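PDB 6ANY: Bm4233, isoform b from Brugia malayi, which probably binds and transports sterols as a venom allergen-like member of the CAP family, and is a vaccine candidate for lymphatic filariasis. Local coordinates for residues C66-S71 and V83-S88; W140-K145 and L173-Y178. All blocks are in the same frame, centred on the assembly; numbering follows the deposited sequence.

In the fold
Interaction 1 comes first along the chain, and interaction 2 opens after it has closed. Their centres are about 24 Å apart and lie on opposite sides of the chain's centre. Both are linked to the central sheet of the CAP alpha-beta-alpha sandwich. Its outer strand 80-87 carries interaction 1, beside the loop after helix 53-63. The touching residues of interaction 2 lie beyond the ends of the two inner strands, in the loops before 145-153 and after 159-167. The two sites do not touch; nearest atoms are about 13 Å apart. The protein thus has a surface patch near the H70-E81 pair and, separately, a partly buried junction beside a glycan.

Interaction 1 (C66-S71 and V83-S88); sequences CVFGHS and VYAYWS
F68 meets V83, A85 and W87 at an edge strand of the central sheet in the alpha-beta-alpha sandwich of the CAP domain. The loop 66-71 follows helix 53-63, and its part 68-70 runs nearly opposite in direction to 83-87. C66, at the start of the loop, is tied to C154 by a disulfide. Side chains make this surface contact, with no backbone pairing between the two segments.

The aromatic part is a T-shaped stack. W87 turns the edge of its six-membered ring to a face of F68, with the planes at 79° and the centroids of these two rings 5.0 Å apart. W87 CH2 stands over the centre of the F68 ring, 3.8 Å above its plane. F68 is placed here because its CG is anti to the backbone N (chi1 -178°), which swings the ring from the loop over the strand. F68 is also the centre of an inverse gamma turn, closed by a weak G69 N to V67 O bond.

The apolar contacts gather at CD1 of the same ring. F68 CD1 is 3.6 Å from A85 CB and 3.8 Å from V83 CG1. A85 CB also sits over a face of the W87 indole, so the small methyl fills the corner between the two rings.

The polar atoms of 66-71 have their partners outside the two segments. H70 ND1 and S71 OG hydrogen-bond to the two carboxylate oxygens of E81. H70 and E81 probably belong to the His/Glu tetrad of the CAP cavity, as in relatives. G69 O accepts a bond from the W62 indole.

The second branch of V83 turns to the loop: V83 CG2 lies 3.5 Å from G69 O and 4.0 Å from H70 ND1.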
ATOM      1  N   CYS A  66      12.635 -14.690  -5.342  1.00 16.54           N
ATOM      2  CA  CYS A  66      13.540 -13.724  -5.928  1.00 16.13           C
ATOM      3  C   CYS A  66      13.188 -13.443  -7.404  1.00 16.69           C
ATOM      4  O   CYS A  66      14.041 -13.386  -8.289  1.00 15.38           O
ATOM      5  CB  CYS A  66      14.977 -14.170  -5.774  1.00 17.70           C
ATOM      6  SG  CYS A  66      15.542 -14.114  -4.073  1.00 20.67           S
ATOM      7  N   VAL A  67      11.899 -13.269  -7.670  1.00 14.54           N
ATOM      8  CA  VAL A  67      11.455 -12.962  -8.997  1.00 12.76           C
ATOM      9  C   VAL A  67      10.793 -11.636  -8.984  1.00 13.03           C
ATOM     10  O   VAL A  67       9.783 -11.428  -8.249  1.00 12.39           O
ATOM     11  CB  VAL A  67      10.422 -14.009  -9.474  1.00 12.87           C
ATOM     12  CG1 VAL A  67       9.843 -13.625 -10.810  1.00 12.58           C
ATOM     13  CG2 VAL A  67      11.074 -15.414  -9.640  1.00 13.31           C
ATOM     14  N   PHE A  68      11.274 -10.725  -9.841  1.00 13.37           N
ATOM     15  CA  PHE A  68      10.647  -9.421  -9.992  1.00 13.25           C
ATOM     16  C   PHE A  68       9.457  -9.558 -10.891  1.00 13.47           C
ATOM     17  O   PHE A  68       9.558  -9.366 -12.134  1.00 14.59           O
ATOM     18  CB  PHE A  68      11.642  -8.415 -10.591  1.00 13.55           C
ATOM     19  CG  PHE A  68      11.086  -7.045 -10.721  1.00 14.56           C
ATOM     20  CD1 PHE A  68      10.641  -6.320  -9.578  1.00 15.41           C
ATOM     21  CD2 PHE A  68      10.935  -6.453 -11.963  1.00 16.36           C
ATOM     22  CE1 PHE A  68      10.102  -5.049  -9.714  1.00 15.67           C
ATOM     23  CE2 PHE A  68      10.404  -5.130 -12.094  1.00 15.38           C
ATOM     24  CZ  PHE A  68      10.010  -4.427 -10.973  1.00 15.10           C
ATOM     25  N   GLY A  69       8.325  -9.896 -10.295  1.00 13.48           N
ATOM     26  CA  GLY A  69       7.071 -10.045 -11.040  1.00 12.76           C
ATOM     27  C   GLY A  69       5.951 -10.435 -10.108  1.00 14.40           C
ATOM     28  O   GLY A  69       6.148 -10.702  -8.921  1.00 13.32           O
ATOM     29  N   HIS A  70       4.762 -10.527 -10.664  1.00 15.57           N
ATOM     30  CA  HIS A  70       3.626 -10.952  -9.884  1.00 17.61           C
ATOM     31  C   HIS A  70       3.604 -12.464  -9.609  1.00 17.37           C
ATOM     32  O   HIS A  70       3.937 -13.296 -10.474  1.00 17.89           O
ATOM     33  CB  HIS A  70       2.296 -10.539 -10.574  1.00 18.20           C
ATOM     34  CG  HIS A  70       1.913  -9.104 -10.323  1.00 22.05           C
ATOM     35  ND1 HIS A  70       1.677  -8.617  -9.046  1.00 20.52           N
ATOM     36  CD2 HIS A  70       1.748  -8.050 -11.172  1.00 21.91           C
ATOM     37  CE1 HIS A  70       1.350  -7.336  -9.128  1.00 22.33           C
ATOM     38  NE2 HIS A  70       1.405  -6.963 -10.400  1.00 22.40           N
ATOM     39  N   SER A  71       3.050 -12.830  -8.460  1.00 17.92           N
ATOM     40  CA  SER A  71       2.776 -14.209  -8.186  1.00 17.71           C
ATOM     41  C   SER A  71       1.628 -14.626  -9.059  1.00 17.88           C
ATOM     42  O   SER A  71       0.960 -13.787  -9.599  1.00 19.98           O
ATOM     43  CB  SER A  71       2.522 -14.492  -6.719  1.00 15.64           C
ATOM     44  OG  SER A  71       1.424 -13.814  -6.201  1.00 17.51           O
ATOM     45  N   VAL A  83       4.833  -5.094  -6.023  1.00 12.32           N
ATOM     46  CA  VAL A  83       6.161  -5.680  -6.159  1.00 11.87           C
ATOM     47  C   VAL A  83       7.180  -4.584  -6.330  1.00 12.03           C
ATOM     48  O   VAL A  83       6.993  -3.682  -7.099  1.00 11.76           O
ATOM     49  CB  VAL A  83       6.243  -6.582  -7.416  1.00 12.00           C
ATOM     50  CG1 VAL A  83       7.609  -7.154  -7.521  1.00 11.89           C
ATOM     51  CG2 VAL A  83       5.151  -7.701  -7.389  1.00 11.74           C
ATOM     52  N   TYR A  84       8.253  -4.646  -5.541  1.00 12.94           N
ATOM     53  CA  TYR A  84       9.340  -3.665  -5.603  1.00 13.13           C
ATOM     54  C   TYR A  84      10.683  -4.388  -5.575  1.00 12.94           C
ATOM     55  O   TYR A  84      10.835  -5.366  -4.890  1.00 13.49           O
ATOM     56  CB  TYR A  84       9.245  -2.674  -4.436  1.00 14.40           C
ATOM     57  CG  TYR A  84      10.507  -1.864  -4.138  1.00 14.98           C
ATOM     58  CD1 TYR A  84      10.729  -0.661  -4.731  1.00 15.23           C
ATOM     59  CD2 TYR A  84      11.469  -2.331  -3.240  1.00 16.58           C
ATOM     60  CE1 TYR A  84      11.889   0.091  -4.477  1.00 15.94           C
ATOM     61  CE2 TYR A  84      12.634  -1.614  -2.975  1.00 15.48           C
ATOM     62  CZ  TYR A  84      12.827  -0.399  -3.542  1.00 16.74           C
ATOM     63  OH  TYR A  84      14.000   0.299  -3.282  1.00 19.08           O
ATOM     64  N   ALA A  85      11.650  -3.895  -6.339  1.00 13.37           N
ATOM     65  CA  ALA A  85      13.030  -4.395  -6.302  1.00 14.17           C
ATOM     66  C   ALA A  85      14.075  -3.276  -6.348  1.00 14.88           C
ATOM     67  O   ALA A  85      13.837  -2.178  -6.849  1.00 15.66           O
ATOM     68  CB  ALA A  85      13.312  -5.366  -7.412  1.00 13.57           C
ATOM     69  N   TYR A  86      15.204  -3.570  -5.759  1.00 14.21           N
ATOM     70  CA  TYR A  86      16.340  -2.732  -5.857  1.00 15.35           C
ATOM     71  C   TYR A  86      17.495  -3.586  -6.226  1.00 15.06           C
ATOM     72  O   TYR A  86      17.771  -4.572  -5.530  1.00 14.36           O
ATOM     73  CB  TYR A  86      16.677  -2.081  -4.505  1.00 15.99           C
ATOM     74  CG  TYR A  86      17.673  -0.994  -4.630  1.00 16.00           C
ATOM     75  CD1 TYR A  86      17.280   0.312  -4.977  1.00 18.01           C
ATOM     76  CD2 TYR A  86      19.009  -1.242  -4.435  1.00 17.36           C
ATOM     77  CE1 TYR A  86      18.205   1.342  -5.074  1.00 18.84           C
ATOM     78  CE2 TYR A  86      19.970  -0.212  -4.545  1.00 18.60           C
ATOM     79  CZ  TYR A  86      19.558   1.071  -4.875  1.00 18.89           C
ATOM     80  OH  TYR A  86      20.479   2.099  -4.959  1.00 21.00           O
ATOM     81  N   TRP A  87      18.196  -3.187  -7.288  1.00 15.42           N
ATOM     82  CA  TRP A  87      19.286  -3.962  -7.827  1.00 16.51           C
ATOM     83  C   TRP A  87      20.578  -3.260  -7.611  1.00 18.22           C
ATOM     84  O   TRP A  87      20.761  -2.169  -8.130  1.00 19.65           O
ATOM     85  CB  TRP A  87      19.106  -4.223  -9.320  1.00 16.05           C
ATOM     86  CG  TRP A  87      17.981  -5.029  -9.659  1.00 16.01           C
ATOM     87  CD1 TRP A  87      17.957  -6.373  -9.788  1.00 16.91           C
ATOM     88  CD2 TRP A  87      16.693  -4.565 -10.044  1.00 16.43           C
ATOM     89  NE1 TRP A  87      16.693  -6.807 -10.187  1.00 16.34           N
ATOM     90  CE2 TRP A  87      15.910  -5.697 -10.356  1.00 16.59           C
ATOM     91  CE3 TRP A  87      16.103  -3.305 -10.116  1.00 16.81           C
ATOM     92  CZ2 TRP A  87      14.601  -5.596 -10.752  1.00 15.53           C
ATOM     93  CZ3 TRP A  87      14.775  -3.224 -10.506  1.00 16.10           C
ATOM     94  CH2 TRP A  87      14.054  -4.369 -10.806  1.00 15.36           C
ATOM     95  N   SER A  88      21.469  -3.878  -6.827  1.00 20.87           N
ATOM     96  CA  SER A  88      22.768  -3.290  -6.526  1.00 21.78           C
ATOM     97  C   SER A  88      23.925  -4.129  -7.126  1.00 26.17           C
ATOM     98  O   SER A  88      23.716  -5.246  -7.605  1.00 27.50           O
ATOM     99  CB  SER A  88      22.886  -3.124  -5.013  1.00 24.32           C
ATOM    100  OG  SER A  88      24.122  -2.526  -4.618  1.00 25.34           O
TER

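Interaction 2 (W140-K145 and L173-Y178); sequences WGKTHK and LKELIY. With NAG (2-acetamido-2-deoxy-beta-D-glucopyranose), chain C; NAG (2-acetamido-2-deoxy-beta-D-glucopyranose), chain B.
W140, I177 and E175 contribute most of this contact. W140 lies with one indole face against the backbone of 176-177. L176 O and I177 O both stand over that face, towards its rim, with I177 O 3.8 Å above the plane. The indole reaches this place with CG anti to the backbone N (chi1 -165°).

I177 takes part mainly through its carbonyl oxygen. This O accepts a nearly straight bond from G141 N, 2.9 Å long with an N-H...O angle of 165°, and the donor lies in the carbonyl plane. W140 CA adds a CA-H...O contact to the same I177 O at 3.5 Å. Water 2 also donates to this oxygen and accepts from K142 N. The I177 side chain runs at about a right angle to that of W140, and I177 CG1 is 4.0 Å from W140 CZ3.

E175 comes to the edge of the indole. Its OE1 is 3.6 Å from W140 CZ2, near the ring plane. Water 1, in the ring plane, accepts from W140 NE1 and donates to E175 OE1, so it bridges the two. K142 NZ is 5.5 Å from E175 OE1, a distance at which its charge may still favour the carboxylate.

Earlier in the same segment, K174 O accepts a 2.7 Å hydrogen bond from N2 of NAG (chain C), part of the attached glycan. W140 to T143 form a type I beta turn, closed by T143 N to W140 O. The sequence HFTQMAWGKT, which ends with this turn, matches the CAP1 signature of the family.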
ATOM      1  N   TRP A 140      -6.285   2.660  -1.597  1.00 15.88           N
ATOM      2  CA  TRP A 140      -7.631   2.153  -1.841  1.00 16.34           C
ATOM      3  C   TRP A 140      -8.397   2.194  -0.523  1.00 15.72           C
ATOM      4  O   TRP A 140      -8.039   1.542   0.436  1.00 14.93           O
ATOM      5  CB  TRP A 140      -7.558   0.748  -2.375  1.00 17.10           C
ATOM      6  CG  TRP A 140      -8.780   0.266  -2.977  1.00 16.79           C
ATOM      7  CD1 TRP A 140      -9.673  -0.584  -2.432  1.00 17.07           C
ATOM      8  CD2 TRP A 140      -9.212   0.537  -4.310  1.00 16.36           C
ATOM      9  NE1 TRP A 140     -10.693  -0.844  -3.349  1.00 18.83           N
ATOM     10  CE2 TRP A 140     -10.428  -0.152  -4.508  1.00 17.41           C
ATOM     11  CE3 TRP A 140      -8.720   1.356  -5.331  1.00 16.12           C
ATOM     12  CZ2 TRP A 140     -11.191  -0.024  -5.697  1.00 16.66           C
ATOM     13  CZ3 TRP A 140      -9.415   1.434  -6.525  1.00 16.60           C
ATOM     14  CH2 TRP A 140     -10.659   0.737  -6.704  1.00 16.49           C
ATOM     15  N   GLY A 141      -9.415   3.040  -0.472  1.00 16.00           N
ATOM     16  CA  GLY A 141     -10.176   3.245   0.767  1.00 16.02           C
ATOM     17  C   GLY A 141     -10.742   2.019   1.387  1.00 15.15           C
ATOM     18  O   GLY A 141     -10.664   1.835   2.591  1.00 14.82           O
ATOM     19  N   LYS A 142     -11.276   1.149   0.560  1.00 15.96           N
ATOM     20  CA  LYS A 142     -11.776  -0.127   1.064  1.00 17.68           C
ATOM     21  C   LYS A 142     -10.738  -1.167   1.601  1.00 15.86           C
ATOM     22  O   LYS A 142     -11.122  -2.036   2.402  1.00 16.48           O
ATOM     23  CB  LYS A 142     -12.720  -0.791   0.067  1.00 18.57           C
ATOM     24  CG  LYS A 142     -14.095  -0.124  -0.006  1.00 20.47           C
ATOM     25  CD  LYS A 142     -14.852  -0.720  -1.222  1.00 24.32           C
ATOM     26  CE  LYS A 142     -15.993   0.189  -1.733  1.00 26.79           C
ATOM     27  NZ  LYS A 142     -17.178  -0.166  -0.913  1.00 28.93           N
ATOM     28  N   THR A 143      -9.485  -1.085   1.186  1.00 13.75           N
ATOM     29  CA  THR A 143      -8.456  -2.012   1.661  1.00 13.05           C
ATOM     30  C   THR A 143      -8.180  -1.677   3.123  1.00 14.02           C
ATOM     31  O   THR A 143      -8.105  -0.501   3.452  1.00 14.96           O
ATOM     32  CB  THR A 143      -7.160  -1.852   0.827  1.00 12.77           C
ATOM     33  OG1 THR A 143      -7.437  -2.199  -0.548  1.00 12.84           O
ATOM     34  CG2 THR A 143      -6.062  -2.725   1.370  1.00 11.63           C
ATOM     35  N   HIS A 144      -8.058  -2.688   3.981  1.00 13.70           N
ATOM     36  CA  HIS A 144      -7.735  -2.470   5.391  1.00 16.51           C
ATOM     37  C   HIS A 144      -6.713  -3.405   5.975  1.00 16.83           C
ATOM     38  O   HIS A 144      -6.376  -3.262   7.139  1.00 18.71           O
ATOM     39  CB  HIS A 144      -9.000  -2.443   6.295  1.00 16.52           C
ATOM     40  CG  HIS A 144      -9.749  -3.728   6.389  1.00 16.71           C
ATOM     41  ND1 HIS A 144     -10.682  -4.131   5.441  1.00 17.86           N
ATOM     42  CD2 HIS A 144      -9.821  -4.631   7.401  1.00 17.23           C
ATOM     43  CE1 HIS A 144     -11.255  -5.251   5.856  1.00 17.19           C
ATOM     44  NE2 HIS A 144     -10.752  -5.571   7.038  1.00 17.61           N
ATOM     45  N   LYS A 145      -6.165  -4.296   5.160  1.00 17.32           N
ATOM     46  CA  LYS A 145      -5.185  -5.289   5.609  1.00 17.85           C
ATOM     47  C   LYS A 145      -3.956  -5.267   4.731  1.00 15.81           C
ATOM     48  O   LYS A 145      -4.057  -5.194   3.521  1.00 15.78           O
ATOM     49  CB  LYS A 145      -5.784  -6.704   5.575  1.00 21.23           C
ATOM     50  CG  LYS A 145      -7.007  -6.819   6.471  1.00 25.04           C
ATOM     51  CD  LYS A 145      -7.491  -8.237   6.679  1.00 25.31           C
ATOM     52  CE  LYS A 145      -8.578  -8.611   5.669  1.00 30.85           C
ATOM     53  NZ  LYS A 145      -9.224  -9.950   5.995  1.00 32.44           N
ATOM     54  N   LEU A 173     -12.113  -1.881 -11.501  1.00 21.48           N
ATOM     55  CA  LEU A 173     -12.392  -0.844 -12.470  1.00 22.82           C
ATOM     56  C   LEU A 173     -13.798  -0.323 -12.297  1.00 21.76           C
ATOM     57  O   LEU A 173     -14.743  -1.070 -11.935  1.00 24.35           O
ATOM     58  CB  LEU A 173     -12.183  -1.313 -13.932  1.00 26.86           C
ATOM     59  CG  LEU A 173     -10.715  -1.619 -14.330  1.00 31.73           C
ATOM     60  CD1 LEU A 173     -10.553  -2.323 -15.695  1.00 34.58           C
ATOM     61  CD2 LEU A 173      -9.889  -0.355 -14.289  1.00 33.10           C
ATOM     62  N   LYS A 174     -13.908   0.978 -12.467  1.00 22.44           N
ATOM     63  CA  LYS A 174     -15.178   1.697 -12.417  1.00 27.05           C
ATOM     64  C   LYS A 174     -15.666   1.912 -11.005  1.00 24.45           C
ATOM     65  O   LYS A 174     -16.757   2.409 -10.815  1.00 27.72           O
ATOM     66  CB  LYS A 174     -16.281   1.048 -13.295  1.00 28.18           C
ATOM     67  CG  LYS A 174     -15.857   0.908 -14.740  1.00 30.07           C
ATOM     68  CD  LYS A 174     -17.048   0.555 -15.635  1.00 35.03           C
ATOM     69  CE  LYS A 174     -16.873  -0.682 -16.503  1.00 37.77           C
ATOM     70  NZ  LYS A 174     -18.100  -1.543 -16.430  1.00 39.95           N
ATOM     71  N   GLU A 175     -14.841   1.579 -10.012  1.00 25.02           N
ATOM     72  CA  GLU A 175     -15.090   1.977  -8.635  1.00 23.25           C
ATOM     73  C   GLU A 175     -14.187   3.130  -8.301  1.00 20.96           C
ATOM     74  O   GLU A 175     -13.118   3.315  -8.929  1.00 21.06           O
ATOM     75  CB  GLU A 175     -14.782   0.848  -7.700  1.00 25.48           C
ATOM     76  CG  GLU A 175     -15.725  -0.316  -7.770  1.00 25.44           C
ATOM     77  CD  GLU A 175     -15.421  -1.345  -6.704  1.00 28.70           C
ATOM     78  OE1 GLU A 175     -14.673  -1.024  -5.714  1.00 31.69           O
ATOM     79  OE2 GLU A 175     -15.973  -2.469  -6.809  1.00 30.49           O
ATOM     80  N   LEU A 176     -14.586   3.906  -7.307  1.00 18.99           N
ATOM     81  CA  LEU A 176     -13.756   5.027  -6.844  1.00 20.40           C
ATOM     82  C   LEU A 176     -12.577   4.485  -6.044  1.00 16.87           C
ATOM     83  O   LEU A 176     -12.741   3.527  -5.301  1.00 17.12           O
ATOM     84  CB  LEU A 176     -14.561   5.988  -5.944  1.00 22.11           C
ATOM     85  CG  LEU A 176     -15.853   6.575  -6.562  1.00 26.21           C
ATOM     86  CD1 LEU A 176     -16.524   7.460  -5.511  1.00 25.69           C
ATOM     87  CD2 LEU A 176     -15.621   7.338  -7.877  1.00 27.32           C
ATOM     88  N   ILE A 177     -11.463   5.168  -6.096  1.00 16.04           N
ATOM     89  CA  ILE A 177     -10.270   4.782  -5.346  1.00 17.76           C
ATOM     90  C   ILE A 177     -10.545   4.964  -3.839  1.00 17.72           C
ATOM     91  O   ILE A 177     -10.280   4.073  -3.007  1.00 14.63           O
ATOM     92  CB  ILE A 177      -9.073   5.629  -5.786  1.00 17.74           C
ATOM     93  CG1 ILE A 177      -8.782   5.345  -7.281  1.00 16.83           C
ATOM     94  CG2 ILE A 177      -7.841   5.339  -4.885  1.00 17.78           C
ATOM     95  CD1 ILE A 177      -8.064   6.460  -7.963  1.00 16.53           C
ATOM     96  N   TYR A 178     -11.117   6.119  -3.520  1.00 17.93           N
ATOM     97  CA  TYR A 178     -11.644   6.386  -2.199  1.00 18.23           C
ATOM     98  C   TYR A 178     -12.831   7.342  -2.281  1.00 17.95           C
ATOM     99  O   TYR A 178     -12.997   7.999  -3.261  1.00 18.11           O
ATOM    100  CB  TYR A 178     -10.560   6.944  -1.262  1.00 17.26           C
ATOM    101  CG  TYR A 178      -9.902   8.246  -1.674  1.00 16.57           C
ATOM    102  CD1 TYR A 178      -8.787   8.239  -2.495  1.00 16.94           C
ATOM    103  CD2 TYR A 178     -10.348   9.482  -1.176  1.00 17.56           C
ATOM    104  CE1 TYR A 178      -8.158   9.402  -2.871  1.00 17.29           C
ATOM    105  CE2 TYR A 178      -9.736  10.690  -1.558  1.00 17.79           C
ATOM    106  CZ  TYR A 178      -8.637  10.654  -2.427  1.00 19.55           C
ATOM    107  OH  TYR A 178      -7.981  11.825  -2.823  1.00 17.09           O
TER
HETATM  108  C1  NAG C   1     -17.000   5.623 -13.377  1.00 30.00           C
HETATM  109  C2  NAG C   1     -18.290   5.343 -12.633  1.00 30.00           C
HETATM  110  C3  NAG C   1     -19.162   4.411 -13.474  1.00 30.00           C
HETATM  111  C4  NAG C   1     -19.282   4.917 -14.917  1.00 30.00           C
HETATM  112  C5  NAG C   1     -17.897   5.238 -15.491  1.00 30.00           C
HETATM  113  C6  NAG C   1     -17.928   5.836 -16.894  1.00 30.00           C
HETATM  114  C7  NAG C   1     -18.340   5.406 -10.199  1.00 30.00           C
HETATM  115  C8  NAG C   1     -18.131   4.633  -8.936  1.00 30.00           C
HETATM  116  N2  NAG C   1     -17.973   4.798 -11.322  1.00 30.00           N
HETATM  117  O3  NAG C   1     -20.466   4.315 -12.896  1.00 30.00           O
HETATM  118  O4  NAG C   1     -19.944   3.920 -15.720  1.00 30.00           O
HETATM  119  O5  NAG C   1     -17.242   6.177 -14.651  1.00 30.00           O
HETATM  120  O6  NAG C   1     -18.910   6.874 -16.944  1.00 30.00           O
HETATM  121  O7  NAG C   1     -18.817   6.525 -10.192  1.00 30.00           O
HETATM  122  C1  NAG B   2     -21.014   4.476 -16.513  1.00 30.00           C
HETATM  123  C2  NAG B   2     -21.182   3.634 -17.774  1.00 30.00           C
HETATM  124  C3  NAG B   2     -22.275   4.206 -18.667  1.00 30.00           C
HETATM  125  C4  NAG B   2     -23.561   4.284 -17.849  1.00 30.00           C
HETATM  126  C5  NAG B   2     -23.264   5.144 -16.619  1.00 30.00           C
HETATM  127  C6  NAG B   2     -24.502   5.391 -15.769  1.00 30.00           C
HETATM  128  C7  NAG B   2     -19.469   2.372 -18.909  1.00 30.00           C
HETATM  129  C8  NAG B   2     -18.785   2.393 -20.244  1.00 30.00           C
HETATM  130  N2  NAG B   2     -19.932   3.542 -18.496  1.00 30.00           N
HETATM  131  O3  NAG B   2     -22.409   3.399 -19.847  1.00 30.00           O
HETATM  132  O4  NAG B   2     -24.622   4.882 -18.603  1.00 30.00           O
HETATM  133  O5  NAG B   2     -22.256   4.525 -15.822  1.00 30.00           O
HETATM  134  O6  NAG B   2     -24.097   5.909 -14.502  1.00 30.00           O
HETATM  135  O7  NAG B   2     -19.596   1.351 -18.249  1.00 30.00           O
HETATM  136  O   HOH W   1     -13.131  -2.785  -3.593  1.00 25.04           O
HETATM  137  O   HOH W   2     -12.103   2.309  -2.113  1.00 11.20           O